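Long-range contacts in NAD-dependent aldehyde dehydrogenase (Burkholderia multivorans, PDB 5UJU), which probably oxidises aldehydes to carboxylic acids, using NAD+ as the electron acceptor: residues 68-72 / 95-100; 106-111 / 263-267; 119-123 / 226-232; 125-130 / 253-257. All coordinates share one frame; numbering follows the deposited sequence. Where two conformers were deposited one is given.

Contact 1. Residues 68-72 / 95-100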
loop_
_atom_site.group_PDB
_atom_site.type_symbol
_atom_site.label_atom_id
_atom_site.label_comp_id
_atom_site.label_asym_id
_atom_site.label_seq_id
_atom_site.Cartn_x
_atom_site.Cartn_y
_atom_site.Cartn_z
ATOM N N LEU A 68 -30.974 16.025 -0.358
ATOM C CA LEU A 68 -29.709 16.189 0.355
ATOM C C LEU A 68 -29.434 17.676 0.527
ATOM O O LEU A 68 -29.789 18.474 -0.342
ATOM C CB LEU A 68 -28.518 15.549 -0.362
ATOM C CG LEU A 68 -28.497 14.052 -0.619
ATOM C CD1 LEU A 68 -27.439 13.763 -1.666
ATOM C CD2 LEU A 68 -28.175 13.337 0.677
ATOM N N ASP A 69 -28.816 18.052 1.648
ATOM C CA ASP A 69 -28.447 19.446 1.878
ATOM C C ASP A 69 -26.975 19.729 1.561
ATOM O O ASP A 69 -26.333 20.543 2.232
ATOM C CB ASP A 69 -28.782 19.875 3.304
ATOM C CG ASP A 69 -28.029 19.082 4.354
ATOM O OD1 ASP A 69 -27.340 18.098 4.006
ATOM O OD2 ASP A 69 -28.096 19.483 5.537
ATOM N N GLN A 70 -26.423 19.068 0.550
ATOM C CA GLN A 70 -25.081 19.323 0.042
ATOM C C GLN A 70 -25.142 20.409 -1.027
ATOM O O GLN A 70 -26.219 20.719 -1.541
ATOM C CB GLN A 70 -24.478 18.029 -0.543
ATOM C CG GLN A 70 -25.171 17.542 -1.786
ATOM C CD GLN A 70 -24.601 16.225 -2.333
ATOM O OE1 GLN A 70 -24.200 15.341 -1.575
ATOM N NE2 GLN A 70 -24.609 16.086 -3.657
ATOM N N PRO A 71 -24.008 21.020 -1.382
ATOM C CA PRO A 71 -24.032 22.080 -2.405
ATOM C C PRO A 71 -24.589 21.559 -3.719
ATOM O O PRO A 71 -24.316 20.427 -4.118
ATOM C CB PRO A 71 -22.560 22.487 -2.540
ATOM C CG PRO A 71 -21.914 22.038 -1.287
ATOM C CD PRO A 71 -22.648 20.797 -0.860
ATOM N N ALA A 72 -25.464 22.346 -4.338
ATOM C CA ALA A 72 -26.142 21.869 -5.533
ATOM C C ALA A 72 -26.433 23.028 -6.471
ATOM O O ALA A 72 -26.500 24.188 -6.058
ATOM C CB ALA A 72 -27.438 21.141 -5.179
ATOM N N SER A 95 -24.826 18.219 -8.585
ATOM C CA SER A 95 -23.709 19.015 -8.092
ATOM C C SER A 95 -22.521 18.862 -9.027
ATOM O O SER A 95 -22.405 17.879 -9.758
ATOM C CB SER A 95 -23.285 18.604 -6.678
ATOM O OG SER A 95 -24.389 18.590 -5.801
ATOM N N THR A 96 -21.662 19.834 -9.023
ATOM C CA THR A 96 -20.472 19.649 -9.830
ATOM C C THR A 96 -19.361 19.016 -9.011
ATOM O O THR A 96 -19.336 19.125 -7.780
ATOM C CB THR A 96 -19.996 20.981 -10.393
ATOM O OG1 THR A 96 -19.560 21.825 -9.320
ATOM C CG2 THR A 96 -21.103 21.657 -11.183
ATOM N N PRO A 97 -18.425 18.333 -9.673
ATOM C CA PRO A 97 -17.215 17.888 -8.962
ATOM C C PRO A 97 -16.525 19.022 -8.227
ATOM O O PRO A 97 -16.105 18.854 -7.077
ATOM C CB PRO A 97 -16.339 17.323 -10.091
ATOM C CG PRO A 97 -17.319 16.849 -11.117
ATOM C CD PRO A 97 -18.510 17.779 -11.042
ATOM N N ASP A 98 -16.405 20.180 -8.881
ATOM C CA ASP A 98 -15.816 21.364 -8.267
ATOM C C ASP A 98 -16.463 21.698 -6.927
ATOM O O ASP A 98 -15.775 21.854 -5.911
ATOM C CB ASP A 98 -15.971 22.533 -9.228
ATOM C CG ASP A 98 -14.692 23.261 -9.445
ATOM O OD1 ASP A 98 -14.336 24.077 -8.574
ATOM O OD2 ASP A 98 -14.034 22.993 -10.473
ATOM N N ALA A 99 -17.790 21.820 -6.914
ATOM C CA ALA A 99 -18.497 22.180 -5.686
ATOM C C ALA A 99 -18.315 21.122 -4.602
ATOM O O ALA A 99 -18.153 21.454 -3.425
ATOM C CB ALA A 99 -19.980 22.396 -5.978
ATOM N N LEU A 100 -18.337 19.839 -4.974
ATOM C CA LEU A 100 -18.239 18.806 -3.947
ATOM C C LEU A 100 -16.816 18.689 -3.426
ATOM O O LEU A 100 -16.606 18.416 -2.243
ATOM C CB LEU A 100 -18.735 17.462 -4.482
ATOM C CG LEU A 100 -20.207 17.373 -4.877
ATOM C CD1 LEU A 100 -20.538 15.916 -5.252
ATOM C CD2 LEU A 100 -21.129 17.847 -3.756
#

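Contact 2. Residues 106-111 / 263-267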
loop_
_atom_site.group_PDB
_atom_site.type_symbol
_atom_site.label_atom_id
_atom_site.label_comp_id
_atom_site.label_asym_id
_atom_site.label_seq_id
_atom_site.Cartn_x
_atom_site.Cartn_y
_atom_site.Cartn_z
ATOM N N ALA A 106 -13.776 21.878 2.879
ATOM C CA ALA A 106 -14.191 22.659 4.045
ATOM C C ALA A 106 -14.522 21.751 5.226
ATOM O O ALA A 106 -14.352 22.151 6.381
ATOM C CB ALA A 106 -15.376 23.566 3.690
ATOM N N ALA A 107 -14.962 20.516 4.961
ATOM C CA ALA A 107 -15.313 19.580 6.024
ATOM C C ALA A 107 -14.109 18.850 6.617
ATOM O O ALA A 107 -14.243 18.269 7.698
ATOM C CB ALA A 107 -16.326 18.549 5.493
ATOM N N GLN A 108 -12.944 18.909 5.960
ATOM C CA GLN A 108 -11.820 18.045 6.324
ATOM C C GLN A 108 -11.281 18.359 7.715
ATOM O O GLN A 108 -11.002 17.444 8.504
ATOM C CB GLN A 108 -10.701 18.177 5.286
ATOM C CG GLN A 108 -10.697 17.068 4.249
ATOM C CD GLN A 108 -9.875 17.394 3.001
ATOM O OE1 GLN A 108 -9.030 18.291 3.003
ATOM N NE2 GLN A 108 -10.128 16.655 1.931
ATOM N N ARG A 109 -11.116 19.640 8.040
ATOM C CA ARG A 109 -10.343 20.017 9.228
ATOM C C ARG A 109 -10.910 19.425 10.517
ATOM O O ARG A 109 -10.216 18.684 11.222
ATOM C CB ARG A 109 -10.248 21.547 9.349
ATOM C CG ARG A 109 -9.370 22.003 10.517
ATOM C CD ARG A 109 -9.020 23.491 10.424
ATOM N NE ARG A 109 -8.444 24.007 11.663
ATOM C CZ ARG A 109 -7.139 24.076 11.910
ATOM N NH1 ARG A 109 -6.269 23.638 11.006
ATOM N NH2 ARG A 109 -6.702 24.572 13.063
ATOM N N THR A 110 -12.158 19.759 10.864
ATOM C CA THR A 110 -12.666 19.302 12.158
ATOM C C THR A 110 -12.851 17.784 12.176
ATOM O O THR A 110 -12.722 17.150 13.229
ATOM C CB THR A 110 -13.968 20.044 12.531
ATOM O OG1 THR A 110 -15.019 19.730 11.618
ATOM C CG2 THR A 110 -13.733 21.547 12.486
ATOM N N TRP A 111 -13.125 17.181 11.024
ATOM C CA TRP A 111 -13.177 15.727 10.952
ATOM C C TRP A 111 -11.811 15.131 11.270
ATOM O O TRP A 111 -11.685 14.280 12.157
ATOM C CB TRP A 111 -13.675 15.317 9.564
ATOM C CG TRP A 111 -13.782 13.829 9.237
ATOM C CD1 TRP A 111 -13.227 13.197 8.159
ATOM C CD2 TRP A 111 -14.536 12.823 9.939
ATOM N NE1 TRP A 111 -13.564 11.866 8.158
ATOM C CE2 TRP A 111 -14.369 11.610 9.235
ATOM C CE3 TRP A 111 -15.322 12.825 11.099
ATOM C CZ2 TRP A 111 -14.951 10.412 9.653
ATOM C CZ3 TRP A 111 -15.910 11.625 11.509
ATOM C CH2 TRP A 111 -15.732 10.446 10.779
ATOM N N PHE A 263 -20.149 17.076 13.177
ATOM C CA PHE A 263 -19.290 17.257 12.018
ATOM C C PHE A 263 -20.042 17.884 10.854
ATOM O O PHE A 263 -21.274 17.874 10.795
ATOM C CB PHE A 263 -18.673 15.913 11.594
ATOM C CG PHE A 263 -17.801 15.333 12.654
ATOM C CD1 PHE A 263 -16.641 15.995 13.027
ATOM C CD2 PHE A 263 -18.170 14.189 13.332
ATOM C CE1 PHE A 263 -15.842 15.497 14.021
ATOM C CE2 PHE A 263 -17.375 13.687 14.332
ATOM C CZ PHE A 263 -16.210 14.340 14.674
ATOM N N ASP A 264 -19.271 18.427 9.920
ATOM C CA ASP A 264 -19.813 18.916 8.660
ATOM C C ASP A 264 -20.329 17.713 7.878
ATOM O O ASP A 264 -19.543 16.803 7.577
ATOM C CB ASP A 264 -18.715 19.672 7.897
ATOM C CG ASP A 264 -19.210 20.327 6.602
ATOM O OD1 ASP A 264 -20.269 19.942 6.052
ATOM O OD2 ASP A 264 -18.499 21.230 6.108
ATOM N N PRO A 265 -21.631 17.624 7.584
ATOM C CA PRO A 265 -22.120 16.454 6.840
ATOM C C PRO A 265 -21.456 16.288 5.490
ATOM O O PRO A 265 -21.488 15.182 4.942
ATOM C CB PRO A 265 -23.629 16.715 6.706
ATOM C CG PRO A 265 -23.773 18.206 6.849
ATOM C CD PRO A 265 -22.710 18.593 7.859
ATOM N N ASN A 266 -20.856 17.350 4.935
ATOM C CA ASN A 266 -20.150 17.218 3.666
ATOM C C ASN A 266 -18.856 16.417 3.770
ATOM O O ASN A 266 -18.128 16.343 2.776
ATOM C CB ASN A 266 -19.869 18.597 3.087
ATOM C CG ASN A 266 -21.137 19.309 2.715
ATOM O OD1 ASN A 266 -22.095 18.672 2.289
ATOM N ND2 ASN A 266 -21.170 20.630 2.900
ATOM N N VAL A 267 -18.531 15.844 4.929
ATOM C CA VAL A 267 -17.536 14.774 4.945
ATOM C C VAL A 267 -17.897 13.700 3.917
ATOM O O VAL A 267 -17.008 13.130 3.277
ATOM C CB VAL A 267 -17.391 14.198 6.375
ATOM C CG1 VAL A 267 -16.607 12.874 6.364
ATOM C CG2 VAL A 267 -16.666 15.216 7.265
HETATM O O HOH W 1 -17.293 23.058 7.791
HETATM O O HOH W 2 -16.375 18.246 9.765
#

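Contact 3. Residues 119-123 / 226-232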
loop_
_atom_site.group_PDB
_atom_site.type_symbol
_atom_site.label_atom_id
_atom_site.label_comp_id
_atom_site.label_asym_id
_atom_site.label_seq_id
_atom_site.Cartn_x
_atom_site.Cartn_y
_atom_site.Cartn_z
ATOM N N TRP A 119 -13.405 8.698 13.984
ATOM C CA TRP A 119 -13.565 8.089 12.660
ATOM C C TRP A 119 -14.177 6.706 12.778
ATOM O O TRP A 119 -15.113 6.363 12.043
ATOM C CB TRP A 119 -12.230 8.012 11.920
ATOM C CG TRP A 119 -11.445 9.266 11.933
ATOM C CD1 TRP A 119 -11.920 10.549 12.053
ATOM C CD2 TRP A 119 -10.024 9.366 11.861
ATOM N NE1 TRP A 119 -10.871 11.443 12.042
ATOM C CE2 TRP A 119 -9.695 10.739 11.931
ATOM C CE3 TRP A 119 -8.991 8.426 11.729
ATOM C CZ2 TRP A 119 -8.378 11.190 11.891
ATOM C CZ3 TRP A 119 -7.677 8.881 11.682
ATOM C CH2 TRP A 119 -7.387 10.247 11.758
ATOM N N ILE A 120 -13.673 5.908 13.721
ATOM C CA ILE A 120 -14.177 4.547 13.911
ATOM C C ILE A 120 -15.579 4.582 14.510
ATOM O O ILE A 120 -16.489 3.884 14.050
ATOM C CB ILE A 120 -13.205 3.736 14.796
ATOM C CG1 ILE A 120 -11.771 3.715 14.215
ATOM C CG2 ILE A 120 -13.732 2.318 15.039
ATOM C CD1 ILE A 120 -11.633 3.058 12.882
ATOM N N GLY A 121 -15.778 5.403 15.547
ATOM C CA GLY A 121 -17.083 5.441 16.186
ATOM C C GLY A 121 -18.179 5.881 15.236
ATOM O O GLY A 121 -19.241 5.252 15.152
ATOM N N VAL A 122 -17.930 6.961 14.490
ATOM C CA VAL A 122 -18.922 7.423 13.523
ATOM C C VAL A 122 -19.177 6.341 12.471
ATOM O O VAL A 122 -20.325 6.084 12.080
ATOM C CB VAL A 122 -18.466 8.754 12.892
ATOM C CG1 VAL A 122 -19.218 9.043 11.592
ATOM C CG2 VAL A 122 -18.643 9.919 13.889
ATOM N N SER A 123 -18.117 5.696 11.992
ATOM C CA SER A 123 -18.298 4.622 11.011
ATOM C C SER A 123 -19.173 3.501 11.565
ATOM O O SER A 123 -20.079 3.011 10.880
ATOM C CB SER A 123 -16.946 4.082 10.551
ATOM O OG SER A 123 -16.283 5.048 9.755
ATOM N N PHE A 226 -15.966 3.012 3.651
ATOM C CA PHE A 226 -15.745 2.952 5.086
ATOM C C PHE A 226 -14.272 2.814 5.453
ATOM O O PHE A 226 -13.879 3.262 6.532
ATOM C CB PHE A 226 -16.594 1.821 5.676
ATOM C CG PHE A 226 -18.043 2.182 5.739
ATOM C CD1 PHE A 226 -18.524 2.962 6.784
ATOM C CD2 PHE A 226 -18.905 1.842 4.708
ATOM C CE1 PHE A 226 -19.855 3.346 6.831
ATOM C CE2 PHE A 226 -20.240 2.226 4.750
ATOM C CZ PHE A 226 -20.713 2.981 5.818
ATOM N N ALA A 227 -13.437 2.226 4.585
ATOM C CA ALA A 227 -11.995 2.349 4.792
ATOM C C ALA A 227 -11.562 3.816 4.750
ATOM O O ALA A 227 -10.674 4.236 5.508
ATOM C CB ALA A 227 -11.238 1.546 3.735
ATOM N N ASP A 228 -12.136 4.588 3.822
ATOM C CA ASP A 228 -11.850 6.015 3.737
ATOM C C ASP A 228 -12.274 6.720 5.023
ATOM O O ASP A 228 -11.480 7.433 5.641
ATOM C CB ASP A 228 -12.571 6.626 2.531
ATOM C CG ASP A 228 -11.850 6.404 1.197
ATOM O OD1 ASP A 228 -10.692 5.950 1.192
ATOM O OD2 ASP A 228 -12.463 6.707 0.137
ATOM N N LEU A 229 -13.527 6.507 5.448
ATOM C CA LEU A 229 -14.064 7.214 6.612
ATOM C C LEU A 229 -13.336 6.824 7.889
ATOM O O LEU A 229 -12.993 7.688 8.701
ATOM C CB LEU A 229 -15.562 6.933 6.758
ATOM C CG LEU A 229 -16.508 7.671 5.823
ATOM C CD1 LEU A 229 -17.936 7.156 6.051
ATOM C CD2 LEU A 229 -16.405 9.193 6.073
ATOM N N ALA A 230 -13.079 5.524 8.073
ATOM C CA ALA A 230 -12.418 5.021 9.270
ATOM C C ALA A 230 -10.980 5.510 9.394
ATOM O O ALA A 230 -10.378 5.370 10.462
ATOM C CB ALA A 230 -12.442 3.483 9.286
ATOM N N THR A 231 -10.388 6.016 8.317
ATOM C CA THR A 231 -9.055 6.594 8.412
ATOM C C THR A 231 -9.098 8.117 8.287
ATOM O O THR A 231 -8.077 8.741 7.983
ATOM C CB THR A 231 -8.124 5.974 7.364
ATOM O OG1 THR A 231 -8.716 6.101 6.066
ATOM C CG2 THR A 231 -7.894 4.470 7.677
ATOM N N GLY A 232 -10.271 8.720 8.493
ATOM C CA GLY A 232 -10.365 10.166 8.628
ATOM C C GLY A 232 -10.471 10.938 7.338
ATOM O O GLY A 232 -10.407 12.170 7.363
#

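Contact 4. Residues 125-130 / 253-257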
loop_
_atom_site.group_PDB
_atom_site.type_symbol
_atom_site.label_atom_id
_atom_site.label_comp_id
_atom_site.label_asym_id
_atom_site.label_seq_id
_atom_site.Cartn_x
_atom_site.Cartn_y
_atom_site.Cartn_z
ATOM N N GLU A 125 -21.381 3.612 13.960
ATOM C CA GLU A 125 -22.750 4.075 14.134
ATOM C C GLU A 125 -23.484 4.135 12.803
ATOM O O GLU A 125 -24.661 3.762 12.724
ATOM C CB GLU A 125 -22.755 5.437 14.830
ATOM C CG GLU A 125 -24.128 6.093 14.934
ATOM C CD GLU A 125 -25.111 5.353 15.838
ATOM O OE1 GLU A 125 -24.682 4.546 16.694
ATOM O OE2 GLU A 125 -26.329 5.596 15.687
ATOM N N ILE A 126 -22.815 4.614 11.751
ATOM C CA ILE A 126 -23.424 4.597 10.425
ATOM C C ILE A 126 -23.834 3.169 10.058
ATOM O O ILE A 126 -24.955 2.928 9.599
ATOM C CB ILE A 126 -22.469 5.193 9.376
ATOM C CG1 ILE A 126 -22.212 6.690 9.643
ATOM C CG2 ILE A 126 -23.003 4.916 7.953
ATOM C CD1 ILE A 126 -21.082 7.281 8.809
ATOM N N LEU A 127 -22.936 2.198 10.288
ATOM C CA LEU A 127 -23.231 0.796 9.961
ATOM C C LEU A 127 -24.436 0.273 10.738
ATOM O O LEU A 127 -25.265 -0.465 10.188
ATOM C CB LEU A 127 -22.000 -0.079 10.217
ATOM C CG LEU A 127 -20.853 0.205 9.234
ATOM C CD1 LEU A 127 -19.649 -0.689 9.475
ATOM C CD2 LEU A 127 -21.380 0.020 7.835
ATOM N N ALA A 128 -24.554 0.648 12.014
ATOM C CA ALA A 128 -25.713 0.239 12.794
ATOM C C ALA A 128 -26.995 0.758 12.162
ATOM O O ALA A 128 -27.983 0.026 12.055
ATOM C CB ALA A 128 -25.581 0.747 14.237
ATOM N N ARG A 129 -26.986 2.014 11.708
ATOM C CA ARG A 129 -28.184 2.587 11.105
ATOM C C ARG A 129 -28.440 2.004 9.720
ATOM O O ARG A 129 -29.595 1.842 9.315
ATOM C CB ARG A 129 -28.059 4.106 11.041
ATOM C CG ARG A 129 -27.834 4.747 12.415
ATOM C CD ARG A 129 -28.187 6.226 12.434
ATOM N NE ARG A 129 -27.827 6.841 13.712
ATOM C CZ ARG A 129 -27.990 8.128 13.996
ATOM N NH1 ARG A 129 -28.523 8.954 13.096
ATOM N NH2 ARG A 129 -27.625 8.589 15.181
ATOM N N LEU A 130 -27.386 1.709 8.973
ATOM C CA LEU A 130 -27.591 1.056 7.688
ATOM C C LEU A 130 -28.266 -0.296 7.877
ATOM O O LEU A 130 -29.201 -0.634 7.142
ATOM C CB LEU A 130 -26.263 0.908 6.957
ATOM C CG LEU A 130 -25.583 2.191 6.471
ATOM C CD1 LEU A 130 -24.225 1.834 5.888
ATOM C CD2 LEU A 130 -26.445 2.869 5.428
ATOM N N ILE A 253 -27.748 8.522 5.240
ATOM C CA ILE A 253 -27.605 8.032 6.605
ATOM C C ILE A 253 -26.244 8.418 7.176
ATOM O O ILE A 253 -26.140 8.823 8.342
ATOM C CB ILE A 253 -27.851 6.512 6.646
ATOM C CG1 ILE A 253 -29.323 6.216 6.321
ATOM C CG2 ILE A 253 -27.504 5.956 8.007
ATOM C CD1 ILE A 253 -29.666 4.703 6.206
ATOM N N ALA A 254 -25.183 8.335 6.359
ATOM C CA ALA A 254 -23.864 8.777 6.805
ATOM C C ALA A 254 -23.884 10.240 7.238
ATOM O O ALA A 254 -23.322 10.593 8.280
ATOM C CB ALA A 254 -22.830 8.597 5.693
ATOM N N ARG A 255 -24.525 11.098 6.442
ATOM C CA ARG A 255 -24.578 12.527 6.735
ATOM C C ARG A 255 -25.364 12.805 8.008
ATOM O O ARG A 255 -25.019 13.713 8.773
ATOM C CB ARG A 255 -25.199 13.261 5.549
ATOM C CG ARG A 255 -24.321 13.239 4.300
ATOM C CD ARG A 255 -25.031 13.860 3.116
ATOM N NE ARG A 255 -25.340 15.276 3.331
ATOM C CZ ARG A 255 -24.503 16.265 3.034
ATOM N NH1 ARG A 255 -23.304 15.997 2.535
ATOM N NH2 ARG A 255 -24.853 17.521 3.248
ATOM N N ASP A 256 -26.430 12.041 8.240
ATOM C CA ASP A 256 -27.175 12.133 9.494
ATOM C C ASP A 256 -26.261 11.929 10.689
ATOM O O ASP A 256 -26.268 12.718 11.643
ATOM C CB ASP A 256 -28.279 11.077 9.516
ATOM C CG ASP A 256 -29.463 11.455 8.670
ATOM O OD1 ASP A 256 -29.545 12.622 8.229
ATOM O OD2 ASP A 256 -30.316 10.572 8.453
ATOM N N VAL A 257 -25.484 10.847 10.665
ATOM C CA VAL A 257 -24.618 10.512 11.788
ATOM C C VAL A 257 -23.555 11.586 11.971
ATOM O O VAL A 257 -23.291 12.036 13.093
ATOM C CB VAL A 257 -23.981 9.127 11.576
ATOM C CG1 VAL A 257 -22.963 8.852 12.660
ATOM C CG2 VAL A 257 -25.072 8.042 11.540
HETATM O O HOH W 3 -29.906 8.281 10.554
#

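Contact 1. Residues 68-72 / 95-100
Ser95 OG sits between two groups of the 68-72 loop. It donates to the carbonyl of Pro71, and the 2.5 Å from Ser95 OG to Pro71 O is so short that the exact length is doubtful. It also accepts a weak bond from the amide of Gln70, with Gln70 NE2 3.3 Å from Ser95 OG. The firmer partner of that amide is Leu270 O, on strand 268-270, so the glutamine ties the loop both to the sheet and to Ser95, two residues ahead of helix 97-132. Gln70 starts with CG tucked between the backbone N and the carbonyl carbon (chi1 67°), then runs out extended, which brings the amide beside one methyl of Leu100; Leu100 CD2 lies 3.9 Å from Gln70 NE2. Alongside this polar group the apolar contact is light. Pro71 CB is 4.3 Å from Ala99 CB, and the proline CD faces Leu100 CD2. Asp69, one residue upstream of Gln70, points elsewhere, making salt bridges to Arg255 and Arg259 of helix 245-260. On the helix side Thr96 is the N-cap: its OG1 accepts from Ala99 N at 3.0 Å, close to straight at 165°. The contact thus sets an irregular loop against the first turn of a long helix, with a threonine N-cap followed directly by proline, a residue well suited to the first turn of a helix.

Contact 2. Residues 106-111 / 263-267
Trp111 and Phe263 meet as a T-shaped (edge-to-face) pair. The six-membered ring of the tryptophan turns its edge to the phenyl face, with planes at 81° and centroids 5.0 Å apart, and Trp111 CE3 stands over the centre of the Phe263 ring. With Trp111 CG anti to the backbone N (chi1 179°), the indole reaches Phe263 with its six-membered edge and Val267 with a face. Val267 CG1 is 3.8 Å from the centroid of the five-membered ring of Trp111 in a CH-pi contact, while CG2 packs against Trp111 CB and CG. The indole is therefore met on an edge by one residue of the turn and on a face by another, and its NE1 is fixed by a hydrogen bond to Asn233 O. One turn back, Ala107 CB fills the angle between Asp264 and Val267, 3.5 Å from Asp264 OD2 and 3.8 Å from Val267 CG2. Water 2 bridges the two backbones, accepting from Asp264 N at 2.9 Å, donating to Ala107 O and pairing with Thr110 OG1 at 2.7 Å. The carboxylate of Asp264 reaches forward along its own chain: OD1 takes Asn266 N at 2.9 Å, from above the carboxylate plane, and water 1 donates to OD2. This is an Asx turn leading into a short 3-10 segment, placed where a beta-alpha-beta crossover returns from helix 245-260 to strand 268-270.

Contact 3. Residues 119-123 / 226-232
The alpha carbon of a glycine sits over the face of a tryptophan: Gly232 CA stands 3.4 Å from the centroid of the Trp119 five-membered ring, 12° off the ring normal, a CH-pi contact made by backbone alone. Having no side chain, Gly232 lets the main chain come this near, and the peptide of Thr231 continues over the same face, with Thr231 C 3.5 Å from Trp119 CE3. The glycine, with positive phi, is the C-prime residue of a Schellman motif that ends helix 217-230, its N bonding back to Leu229 O at 2.9 Å. The indole thus covers a helix terminus, and carbonyls at that end are close by: Leu229 O lies 3.3 Å from Trp119 CB. Polar satisfaction of the ring comes from its own helix, where Trp119 NE1 donates to Trp111 O. One turn further on, Ser123 OG has chi1 -70°, beside its backbone N, and bonds back to Trp119 O at 2.9 Å. Ser123 N reaches the same oxygen from the opposite face of its plane, so two donors hold it. Ser123 OG itself touches Leu229 CB and lies beside Ala230 N, without a bond to it. Ile120 curls CD1 round to Ala230 CB, 3.7 Å away. The N-to-C directions of segments 119-123 and 226-230 differ by 137°, and their axes come within 8.9 Å. With the serine hydroxyl bonded within its own helix, the buried join rests on van der Waals and CH-pi contacts rather than on polar bonds between the helices.

Contact 4. Residues 125-130 / 253-257
Arg129 sets out with CG beside its backbone N (chi1 -58°) and stays extended to NE, laying its guanidinium over Val257, while Glu125 bends at chi2 (66°) to bring its carboxylate back to the arginine. Val257 CG2 sits under one face of the guanidinium, 3.7 Å from Arg129 NE. At the edge of that plane Glu125 OE2 accepts from Arg129 NE, 2.8 Å away, through its anti lone pair, a salt bridge within the helix, and water 3 links Arg129 NH1 to Asp256 OD2 on the partner helix. Glu125, Glu260 and water 3 all bond the guanidinium, while Lys16 holds Glu125 by its other oxygen. Below this charged margin the contact is greasy. Ile126 CG1 packs 3.6 Å from Val257 CB and its CD1 reaches Ala254 CB at 3.8 Å; Arg129 CB meets Ile253 CG2 at 3.6 Å, and Leu130 CD2 touches Ile253 CD1. With the N-to-C directions 133° apart and the segment axes 9.2 Å apart, this is ordinary helix-helix packing. It sets helix 97-132 on the crossover helix 245-260, which connects parallel strands 234-238 and 268-270 of a sheet that in aldehyde dehydrogenases belongs to the Rossmann-like NAD-binding domain.

All four contacts use helix 97-132, taken up in order along its length. Contacts 1 and 2, near its start, are partly buried and set it against loops; contacts 3 and 4, further along, are buried helix-to-helix packing. The chemistry shifts accordingly. Direct polar bonds join the segments in contact 1, waters and an aromatic pair in contact 2, backbone against indole in contact 3, and aliphatic side chains edged by charge in contact 4. Arg255 connects three of them, reaching Asp69 of contact 1 and Asn266 of contact 2 from the helix of contact 4. Phe226 of contact 3 packs on Ile126, Leu127 and Leu130 of contact 4.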